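Local coordinates for uncharacterized protein (PDB 6PTM) that probably acts as an exo-carrageenase of glycoside hydrolase family 42, releasing units from the ends of carrageenan chains, at residues K43-L54 against R121-I132; I80-D88 against W509-S517. One frame throughout, in Å; residues are numbered along the deposited sequence.

Contact 1. Residues K43-L54 against R121-I132; sequences KEEEASGKINEL and RQEIIEMMNSSI
One face of the R121 guanidinium is covered by the aliphatic part of E44, with CB 3.9 Å above the plane toward its rim, and the E44 carboxylate lies nearly parallel to it, the two planes 7° apart. E44 OE1 is 4.0 Å from R121 NH2, well out of the guanidinium plane: a long salt bridge with no N-H pointing at the oxygen. E44 OE2 is paired with K86, and R121 forms salt bridges with E89 and D118. The frame is a helix-helix packing within the N-terminal helices: helix 44-54 and helix 121-132 run roughly parallel, their axes 8.9 Å apart at closest approach and crossing at 27°. A47 sits where the backbones come nearest, its CB against CG1 of I125. Farther along, the bent M128 chain, with chi2 at -61°, turns SD to 3.6 Å from L54 CD2; L54 CD2 also packs on S131 CB. The I125 and I132 side chains cross E46 and E53 at about a right angle, each CD1 against the carboxylate carbon. Two lysines bind amide oxygens. K43 NZ meets Q122 OE1 at 2.7 Å, tilted from the carbonyl plane, whereas K50 NZ approaches N129 OD1 in the plane of the N129 carbonyl, on a lone pair, at 2.9 Å.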
loop_
_atom_site.group_PDB
_atom_site.type_symbol
_atom_site.label_atom_id
_atom_site.label_comp_id
_atom_site.label_asym_id
_atom_site.label_seq_id
_atom_site.Cartn_x
_atom_site.Cartn_y
_atom_site.Cartn_z
ATOM N N LYS A 43 25.010 -1.264 -30.301
ATOM C CA LYS A 43 23.785 -0.591 -29.755
ATOM C C LYS A 43 24.173 0.660 -28.978
ATOM O O LYS A 43 23.316 1.527 -28.815
ATOM C CB LYS A 43 22.968 -1.528 -28.868
ATOM C CG LYS A 43 22.581 -2.809 -29.566
ATOM C CD LYS A 43 21.304 -3.449 -29.086
ATOM C CE LYS A 43 20.534 -4.108 -30.206
ATOM N NZ LYS A 43 20.216 -3.097 -31.241
ATOM N N GLU A 44 25.430 0.763 -28.566
ATOM C CA GLU A 44 25.980 1.959 -27.887
ATOM C C GLU A 44 25.892 3.175 -28.819
ATOM O O GLU A 44 25.265 4.195 -28.445
ATOM C CB GLU A 44 27.418 1.673 -27.468
ATOM C CG GLU A 44 27.903 2.630 -26.420
ATOM C CD GLU A 44 29.321 2.399 -25.943
ATOM O OE1 GLU A 44 29.885 1.323 -26.241
ATOM O OE2 GLU A 44 29.830 3.294 -25.252
ATOM N N GLU A 45 26.471 3.071 -30.010
ATOM C CA GLU A 45 26.448 4.163 -31.015
ATOM C C GLU A 45 24.985 4.497 -31.368
ATOM O O GLU A 45 24.608 5.685 -31.382
ATOM C CB GLU A 45 27.244 3.725 -32.246
ATOM C CG GLU A 45 28.041 4.850 -32.876
ATOM C CD GLU A 45 28.187 4.701 -34.379
ATOM O OE1 GLU A 45 28.121 3.554 -34.864
ATOM O OE2 GLU A 45 28.300 5.732 -35.057
ATOM N N GLU A 46 24.167 3.480 -31.618
ATOM C CA GLU A 46 22.747 3.666 -32.030
ATOM C C GLU A 46 21.997 4.396 -30.909
ATOM O O GLU A 46 21.247 5.335 -31.216
ATOM C CB GLU A 46 22.086 2.332 -32.388
ATOM C CG GLU A 46 20.647 2.508 -32.846
ATOM C CD GLU A 46 19.864 1.246 -33.164
ATOM O OE1 GLU A 46 20.459 0.138 -33.088
ATOM O OE2 GLU A 46 18.648 1.397 -33.479
ATOM N N ALA A 47 22.169 3.958 -29.654
ATOM C CA ALA A 47 21.501 4.577 -28.490
ATOM C C ALA A 47 21.943 6.036 -28.354
ATOM O O ALA A 47 21.026 6.863 -28.185
ATOM C CB ALA A 47 21.754 3.805 -27.221
ATOM N N SER A 48 23.253 6.344 -28.410
ATOM C CA SER A 48 23.773 7.738 -28.302
ATOM C C SER A 48 23.142 8.604 -29.385
ATOM O O SER A 48 22.832 9.721 -29.076
ATOM C CB SER A 48 25.269 7.852 -28.419
ATOM O OG SER A 48 25.870 6.915 -27.568
ATOM N N GLY A 49 23.033 8.097 -30.614
ATOM C CA GLY A 49 22.344 8.758 -31.741
ATOM C C GLY A 49 20.909 9.168 -31.411
ATOM O O GLY A 49 20.585 10.342 -31.580
ATOM N N LYS A 50 20.064 8.242 -30.958
ATOM C CA LYS A 50 18.643 8.519 -30.579
ATOM C C LYS A 50 18.557 9.519 -29.428
ATOM O O LYS A 50 17.660 10.391 -29.452
ATOM C CB LYS A 50 17.950 7.217 -30.190
ATOM C CG LYS A 50 17.829 6.217 -31.320
ATOM C CD LYS A 50 16.944 6.729 -32.417
ATOM C CE LYS A 50 16.832 5.700 -33.512
ATOM N NZ LYS A 50 15.627 5.939 -34.328
ATOM N N ILE A 51 19.472 9.414 -28.462
ATOM C CA ILE A 51 19.519 10.346 -27.312
ATOM C C ILE A 51 19.772 11.758 -27.837
ATOM O O ILE A 51 19.048 12.716 -27.414
ATOM C CB ILE A 51 20.593 9.894 -26.316
ATOM C CG1 ILE A 51 20.176 8.596 -25.627
ATOM C CG2 ILE A 51 20.901 10.997 -25.331
ATOM C CD1 ILE A 51 21.229 8.042 -24.672
ATOM N N ASN A 52 20.788 11.922 -28.690
ATOM C CA ASN A 52 21.105 13.259 -29.266
ATOM C C ASN A 52 19.883 13.762 -30.042
ATOM O O ASN A 52 19.618 14.946 -30.007
ATOM C CB ASN A 52 22.355 13.221 -30.152
ATOM C CG ASN A 52 23.626 12.878 -29.395
ATOM O OD1 ASN A 52 23.725 13.062 -28.177
ATOM N ND2 ASN A 52 24.624 12.372 -30.105
ATOM N N GLU A 53 19.164 12.886 -30.731
ATOM C CA GLU A 53 18.004 13.275 -31.570
ATOM C C GLU A 53 16.910 13.809 -30.632
ATOM O O GLU A 53 16.431 14.951 -30.854
ATOM C CB GLU A 53 17.573 12.079 -32.413
ATOM C CG GLU A 53 16.659 12.428 -33.584
ATOM C CD GLU A 53 16.007 11.239 -34.266
ATOM O OE1 GLU A 53 16.617 10.174 -34.283
ATOM O OE2 GLU A 53 14.877 11.381 -34.768
ATOM N N LEU A 54 16.563 13.049 -29.583
ATOM C CA LEU A 54 15.546 13.497 -28.598
ATOM C C LEU A 54 15.974 14.810 -27.953
ATOM O O LEU A 54 15.106 15.672 -27.803
ATOM C CB LEU A 54 15.286 12.447 -27.517
ATOM C CG LEU A 54 14.180 12.863 -26.546
ATOM C CD1 LEU A 54 12.888 13.196 -27.290
ATOM C CD2 LEU A 54 13.941 11.792 -25.492
ATOM N N ARG A 121 20.774 -0.810 -23.537
ATOM C CA ARG A 121 20.866 0.158 -24.652
ATOM C C ARG A 121 19.631 0.001 -25.553
ATOM O O ARG A 121 19.123 1.025 -26.049
ATOM C CB ARG A 121 22.208 -0.015 -25.368
ATOM C CG ARG A 121 23.391 0.473 -24.557
ATOM C CD ARG A 121 24.683 -0.215 -25.003
ATOM N NE ARG A 121 25.816 0.186 -24.197
ATOM C CZ ARG A 121 26.881 -0.565 -23.966
ATOM N NH1 ARG A 121 26.963 -1.774 -24.472
ATOM N NH2 ARG A 121 27.836 -0.118 -23.180
ATOM N N GLN A 122 19.151 -1.225 -25.745
ATOM C CA GLN A 122 17.985 -1.458 -26.621
ATOM C C GLN A 122 16.746 -0.852 -25.954
ATOM O O GLN A 122 15.895 -0.267 -26.692
ATOM C CB GLN A 122 17.810 -2.940 -26.954
ATOM C CG GLN A 122 16.692 -3.168 -27.958
ATOM C CD GLN A 122 16.935 -2.488 -29.290
ATOM O OE1 GLN A 122 18.055 -2.404 -29.794
ATOM N NE2 GLN A 122 15.866 -2.013 -29.893
ATOM N N GLU A 123 16.625 -0.984 -24.624
ATOM C CA GLU A 123 15.514 -0.355 -23.866
ATOM C C GLU A 123 15.604 1.159 -24.059
ATOM O O GLU A 123 14.575 1.768 -24.267
ATOM C CB GLU A 123 15.567 -0.757 -22.398
ATOM C CG GLU A 123 15.201 -2.208 -22.208
ATOM C CD GLU A 123 13.752 -2.497 -22.509
ATOM O OE1 GLU A 123 12.878 -1.991 -21.755
ATOM O OE2 GLU A 123 13.497 -3.246 -23.481
ATOM N N ILE A 124 16.803 1.743 -24.013
ATOM C CA ILE A 124 16.972 3.211 -24.230
ATOM C C ILE A 124 16.511 3.574 -25.659
ATOM O O ILE A 124 15.835 4.589 -25.802
ATOM C CB ILE A 124 18.420 3.619 -23.948
ATOM C CG1 ILE A 124 18.747 3.464 -22.454
ATOM C CG2 ILE A 124 18.686 5.017 -24.479
ATOM C CD1 ILE A 124 20.227 3.559 -22.118
ATOM N N ILE A 125 16.820 2.748 -26.661
ATOM C CA ILE A 125 16.476 3.004 -28.098
ATOM C C ILE A 125 14.944 2.989 -28.242
ATOM O O ILE A 125 14.394 3.936 -28.865
ATOM C CB ILE A 125 17.179 1.999 -29.029
ATOM C CG1 ILE A 125 18.700 2.220 -29.059
ATOM C CG2 ILE A 125 16.579 2.027 -30.442
ATOM C CD1 ILE A 125 19.494 1.002 -29.554
ATOM N N GLU A 126 14.275 2.002 -27.640
ATOM C CA GLU A 126 12.788 1.915 -27.669
ATOM C C GLU A 126 12.219 3.181 -27.022
ATOM O O GLU A 126 11.287 3.797 -27.583
ATOM C CB GLU A 126 12.268 0.703 -26.898
ATOM C CG GLU A 126 12.823 -0.626 -27.369
ATOM C CD GLU A 126 12.296 -1.119 -28.699
ATOM O OE1 GLU A 126 11.306 -0.544 -29.188
ATOM O OE2 GLU A 126 12.884 -2.082 -29.242
ATOM N N MET A 127 12.783 3.573 -25.881
ATOM C CA MET A 127 12.291 4.717 -25.084
ATOM C C MET A 127 12.506 6.025 -25.857
ATOM O O MET A 127 11.614 6.899 -25.844
ATOM C CB MET A 127 13.021 4.743 -23.740
ATOM C CG MET A 127 12.651 5.912 -22.877
ATOM S SD MET A 127 13.127 5.670 -21.134
ATOM C CE MET A 127 14.913 5.672 -21.291
ATOM N N MET A 128 13.656 6.181 -26.508
ATOM C CA MET A 128 13.899 7.371 -27.360
ATOM C C MET A 128 12.958 7.338 -28.571
ATOM O O MET A 128 12.386 8.383 -28.849
ATOM C CB MET A 128 15.358 7.440 -27.814
ATOM C CG MET A 128 16.375 7.574 -26.662
ATOM S SD MET A 128 16.213 9.031 -25.651
ATOM C CE MET A 128 15.149 8.421 -24.343
ATOM N N ASN A 129 12.744 6.195 -29.216
ATOM C CA ASN A 129 11.811 6.117 -30.372
ATOM C C ASN A 129 10.402 6.528 -29.905
ATOM O O ASN A 129 9.783 7.318 -30.604
ATOM C CB ASN A 129 11.772 4.736 -31.037
ATOM C CG ASN A 129 13.001 4.429 -31.876
ATOM O OD1 ASN A 129 13.711 5.336 -32.290
ATOM N ND2 ASN A 129 13.293 3.154 -32.097
ATOM N N SER A 130 9.907 6.037 -28.759
ATOM C CA SER A 130 8.574 6.419 -28.222
ATOM C C SER A 130 8.525 7.926 -27.937
ATOM O O SER A 130 7.496 8.577 -28.254
ATOM C CB SER A 130 8.209 5.593 -26.984
ATOM O OG SER A 130 8.102 4.208 -27.330
ATOM N N SER A 131 9.544 8.463 -27.275
ATOM C CA SER A 131 9.620 9.889 -26.883
ATOM C C SER A 131 9.620 10.746 -28.149
ATOM O O SER A 131 8.795 11.650 -28.208
ATOM C CB SER A 131 10.817 10.180 -26.030
ATOM O OG SER A 131 10.788 9.365 -24.855
ATOM N N ILE A 132 10.487 10.431 -29.121
ATOM C CA ILE A 132 10.572 11.208 -30.394
ATOM C C ILE A 132 9.213 11.165 -31.109
ATOM O O ILE A 132 8.718 12.238 -31.465
ATOM C CB ILE A 132 11.741 10.717 -31.270
ATOM C CG1 ILE A 132 13.092 10.992 -30.598
ATOM C CG2 ILE A 132 11.647 11.330 -32.660
ATOM C CD1 ILE A 132 14.239 10.202 -31.171
#

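Contact 2. Residues I80-D88 against W509-S517; sequences IFMGYAKWD and WCRREDGSS
Helix 80-88 faces an irregular segment, 509-517, whose type I beta turn from R512 to G515 brings the CA atoms of Y84 and G515 within 4.6 Å. The contact ties the N-terminal helix 69-90 to the loop after strand 503-506, consistent with the (beta/alpha)8 barrel of GH42 enzymes. D514 adds an Asx turn, its OD1 accepting from S516 N. G515 has a positive phi, 97°, and a CB there would clash with W87 CB. R511 slides along Y84 in the opposite direction: its CD forms a CH-pi contact over one ring face, opposite I80 CG2, while its guanidinium lies over Y84 CB. Bent at chi2 (-89°), the arginine presents two nitrogens end-on to D88. NH2 meets the syn lone pair of OD2 at 2.8 Å, almost straight, whereas NH1 meets OD1 from above the carboxylate plane and also binds G515 O; E120 also pairs with NH2. A leucine in place of R511 would probably leave D88 without its charged mate here and G515 O without this donor. G515 O and S516 lie over one face of W87, S516 CA making a CH-pi contact 3.8 Å from the six-membered ring's centroid. The Y84 hydroxyl, also hydrogen-bonded to Y184, accepts from W509 NE1 at 3.1 Å.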
loop_
_atom_site.group_PDB
_atom_site.type_symbol
_atom_site.label_atom_id
_atom_site.label_comp_id
_atom_site.label_asym_id
_atom_site.label_seq_id
_atom_site.Cartn_x
_atom_site.Cartn_y
_atom_site.Cartn_z
ATOM N N ILE A 80 21.461 8.426 -17.796
ATOM C CA ILE A 80 21.916 7.693 -16.582
ATOM C C ILE A 80 22.239 6.245 -16.963
ATOM O O ILE A 80 23.293 5.751 -16.557
ATOM C CB ILE A 80 20.876 7.780 -15.450
ATOM C CG1 ILE A 80 20.812 9.215 -14.894
ATOM C CG2 ILE A 80 21.185 6.763 -14.359
ATOM C CD1 ILE A 80 19.680 9.445 -13.916
ATOM N N PHE A 81 21.357 5.594 -17.712
ATOM C CA PHE A 81 21.474 4.136 -17.960
ATOM C C PHE A 81 22.524 3.879 -19.032
ATOM O O PHE A 81 22.931 2.722 -19.145
ATOM C CB PHE A 81 20.134 3.500 -18.315
ATOM C CG PHE A 81 19.414 3.029 -17.078
ATOM C CD1 PHE A 81 18.583 3.887 -16.371
ATOM C CD2 PHE A 81 19.615 1.746 -16.600
ATOM C CE1 PHE A 81 17.920 3.435 -15.241
ATOM C CE2 PHE A 81 18.958 1.300 -15.467
ATOM C CZ PHE A 81 18.123 2.148 -14.788
ATOM N N MET A 82 22.915 4.884 -19.803
ATOM C CA MET A 82 24.051 4.683 -20.733
ATOM C C MET A 82 25.280 4.456 -19.842
ATOM O O MET A 82 26.064 3.547 -20.141
ATOM C CB MET A 82 24.272 5.862 -21.682
ATOM C CG MET A 82 23.232 5.959 -22.780
ATOM S SD MET A 82 23.204 4.497 -23.861
ATOM C CE MET A 82 24.674 4.837 -24.838
ATOM N N GLY A 83 25.444 5.251 -18.786
ATOM C CA GLY A 83 26.590 5.073 -17.880
ATOM C C GLY A 83 26.489 3.759 -17.127
ATOM O O GLY A 83 27.540 3.091 -16.914
ATOM N N TYR A 84 25.270 3.355 -16.752
ATOM C CA TYR A 84 25.082 2.070 -16.040
ATOM C C TYR A 84 25.440 0.911 -16.981
ATOM O O TYR A 84 26.109 -0.038 -16.524
ATOM C CB TYR A 84 23.661 1.960 -15.489
ATOM C CG TYR A 84 23.340 2.898 -14.352
ATOM C CD1 TYR A 84 24.288 3.732 -13.783
ATOM C CD2 TYR A 84 22.065 2.918 -13.805
ATOM C CE1 TYR A 84 23.978 4.567 -12.722
ATOM C CE2 TYR A 84 21.733 3.753 -12.749
ATOM C CZ TYR A 84 22.692 4.567 -12.185
ATOM O OH TYR A 84 22.366 5.375 -11.128
ATOM N N ALA A 85 25.014 0.977 -18.250
ATOM C CA ALA A 85 25.304 -0.052 -19.259
ATOM C C ALA A 85 26.829 -0.125 -19.482
ATOM O O ALA A 85 27.339 -1.243 -19.625
ATOM C CB ALA A 85 24.583 0.236 -20.540
ATOM N N LYS A 86 27.516 1.014 -19.507
ATOM C CA LYS A 86 28.995 1.075 -19.667
ATOM C C LYS A 86 29.636 0.391 -18.455
ATOM O O LYS A 86 30.514 -0.434 -18.644
ATOM C CB LYS A 86 29.477 2.527 -19.811
ATOM C CG LYS A 86 30.928 2.686 -20.253
ATOM C CD LYS A 86 31.291 1.740 -21.384
ATOM C CE LYS A 86 32.190 2.327 -22.442
ATOM N NZ LYS A 86 31.718 1.893 -23.779
ATOM N N TRP A 87 29.190 0.695 -17.242
ATOM C CA TRP A 87 29.619 -0.066 -16.046
ATOM C C TRP A 87 29.345 -1.550 -16.270
ATOM O O TRP A 87 30.279 -2.344 -16.092
ATOM C CB TRP A 87 28.958 0.426 -14.768
ATOM C CG TRP A 87 29.653 -0.121 -13.570
ATOM C CD1 TRP A 87 30.730 0.423 -12.939
ATOM C CD2 TRP A 87 29.373 -1.366 -12.908
ATOM N NE1 TRP A 87 31.111 -0.377 -11.894
ATOM C CE2 TRP A 87 30.303 -1.486 -11.852
ATOM C CE3 TRP A 87 28.424 -2.373 -13.089
ATOM C CZ2 TRP A 87 30.303 -2.573 -10.977
ATOM C CZ3 TRP A 87 28.401 -3.432 -12.210
ATOM C CH2 TRP A 87 29.343 -3.536 -11.177
ATOM N N ASP A 88 28.161 -1.919 -16.743
ATOM C CA ASP A 88 27.826 -3.351 -16.878
ATOM C C ASP A 88 28.815 -3.995 -17.871
ATOM O O ASP A 88 29.283 -5.118 -17.626
ATOM C CB ASP A 88 26.349 -3.574 -17.228
ATOM C CG ASP A 88 25.360 -3.100 -16.163
ATOM O OD1 ASP A 88 25.715 -3.185 -14.971
ATOM O OD2 ASP A 88 24.225 -2.649 -16.532
ATOM N N TRP A 509 16.661 1.861 -5.712
ATOM C CA TRP A 509 17.743 2.435 -6.549
ATOM C C TRP A 509 19.072 2.138 -5.866
ATOM O O TRP A 509 19.633 3.021 -5.189
ATOM C CB TRP A 509 17.519 3.917 -6.788
ATOM C CG TRP A 509 18.374 4.538 -7.855
ATOM C CD1 TRP A 509 19.739 4.581 -7.940
ATOM C CD2 TRP A 509 17.879 5.307 -8.967
ATOM N NE1 TRP A 509 20.125 5.316 -9.035
ATOM C CE2 TRP A 509 19.009 5.784 -9.676
ATOM C CE3 TRP A 509 16.588 5.638 -9.417
ATOM C CZ2 TRP A 509 18.878 6.572 -10.817
ATOM C CZ3 TRP A 509 16.465 6.413 -10.549
ATOM C CH2 TRP A 509 17.596 6.874 -11.231
ATOM N N CYS A 510 19.499 0.891 -6.008
ATOM C CA CYS A 510 20.718 0.360 -5.358
ATOM C C CYS A 510 21.960 0.740 -6.179
ATOM O O CYS A 510 23.050 0.633 -5.617
ATOM C CB CYS A 510 20.619 -1.148 -5.182
ATOM S SG CYS A 510 21.794 -1.763 -3.953
ATOM N N ARG A 511 21.801 1.160 -7.444
ATOM C CA ARG A 511 22.899 1.703 -8.294
ATOM C C ARG A 511 23.573 2.898 -7.615
ATOM O O ARG A 511 22.871 3.817 -7.153
ATOM C CB ARG A 511 22.350 2.174 -9.640
ATOM C CG ARG A 511 21.958 1.046 -10.582
ATOM C CD ARG A 511 23.130 0.603 -11.468
ATOM N NE ARG A 511 22.624 -0.182 -12.590
ATOM C CZ ARG A 511 23.371 -0.787 -13.511
ATOM N NH1 ARG A 511 24.688 -0.720 -13.455
ATOM N NH2 ARG A 511 22.781 -1.398 -14.524
ATOM N N ARG A 512 24.902 2.909 -7.594
ATOM C CA ARG A 512 25.688 4.090 -7.163
ATOM C C ARG A 512 25.868 4.968 -8.403
ATOM O O ARG A 512 25.545 4.488 -9.539
ATOM C CB ARG A 512 27.026 3.682 -6.513
ATOM C CG ARG A 512 26.918 2.752 -5.309
ATOM C CD ARG A 512 26.077 3.281 -4.138
ATOM N NE ARG A 512 24.622 3.170 -4.323
ATOM C CZ ARG A 512 23.667 3.747 -3.569
ATOM N NH1 ARG A 512 23.990 4.477 -2.508
ATOM N NH2 ARG A 512 22.385 3.589 -3.902
ATOM N N GLU A 513 26.370 6.194 -8.217
ATOM C CA GLU A 513 26.569 7.146 -9.345
ATOM C C GLU A 513 27.460 6.509 -10.427
ATOM O O GLU A 513 27.181 6.735 -11.635
ATOM C CB GLU A 513 27.149 8.464 -8.833
ATOM C CG GLU A 513 27.064 9.596 -9.853
ATOM C CD GLU A 513 27.716 10.900 -9.422
ATOM O OE1 GLU A 513 28.098 11.013 -8.244
ATOM O OE2 GLU A 513 27.827 11.800 -10.260
ATOM N N ASP A 514 28.447 5.689 -10.034
ATOM C CA ASP A 514 29.439 5.080 -10.973
ATOM C C ASP A 514 28.842 3.866 -11.726
ATOM O O ASP A 514 29.482 3.406 -12.724
ATOM C CB ASP A 514 30.784 4.802 -10.271
ATOM C CG ASP A 514 30.830 3.639 -9.296
ATOM O OD1 ASP A 514 29.821 2.928 -9.137
ATOM O OD2 ASP A 514 31.875 3.470 -8.672
ATOM N N GLY A 515 27.665 3.373 -11.317
ATOM C CA GLY A 515 27.002 2.194 -11.914
ATOM C C GLY A 515 27.256 0.895 -11.156
ATOM O O GLY A 515 26.553 -0.107 -11.446
ATOM N N SER A 516 28.184 0.889 -10.190
ATOM C CA SER A 516 28.332 -0.189 -9.172
ATOM C C SER A 516 27.088 -0.224 -8.262
ATOM O O SER A 516 26.196 0.655 -8.414
ATOM C CB SER A 516 29.597 -0.016 -8.361
ATOM O OG SER A 516 29.535 1.161 -7.560
ATOM N N SER A 517 27.045 -1.216 -7.370
ATOM C CA SER A 517 25.914 -1.586 -6.476
ATOM C C SER A 517 26.263 -1.306 -5.005
ATOM O O SER A 517 27.361 -1.739 -4.607
ATOM C CB SER A 517 25.600 -3.047 -6.672
ATOM O OG SER A 517 24.249 -3.297 -6.371
#

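How the contacts relate
The centres of the two contacts lie about 17 Å apart on the same side of the chain's centre, and their segments alternate along the sequence: 43-54, 80-88, 121-132, then 509-517. Contact 1 joins helices 44-63 and 109-139, while contact 2 sets helix 69-90, which follows the first of these in the chain, against the loop between strand 503-506 and helix 534-549. Helix 69-90 touches both partners of contact 1: M82 packs on I51 and I124, and K86 forms a salt bridge with E44. Helices 44-63, 69-90 and 109-139 thus pack together, and contact 2 joins them to the loop after strand 503-506, far along the chain.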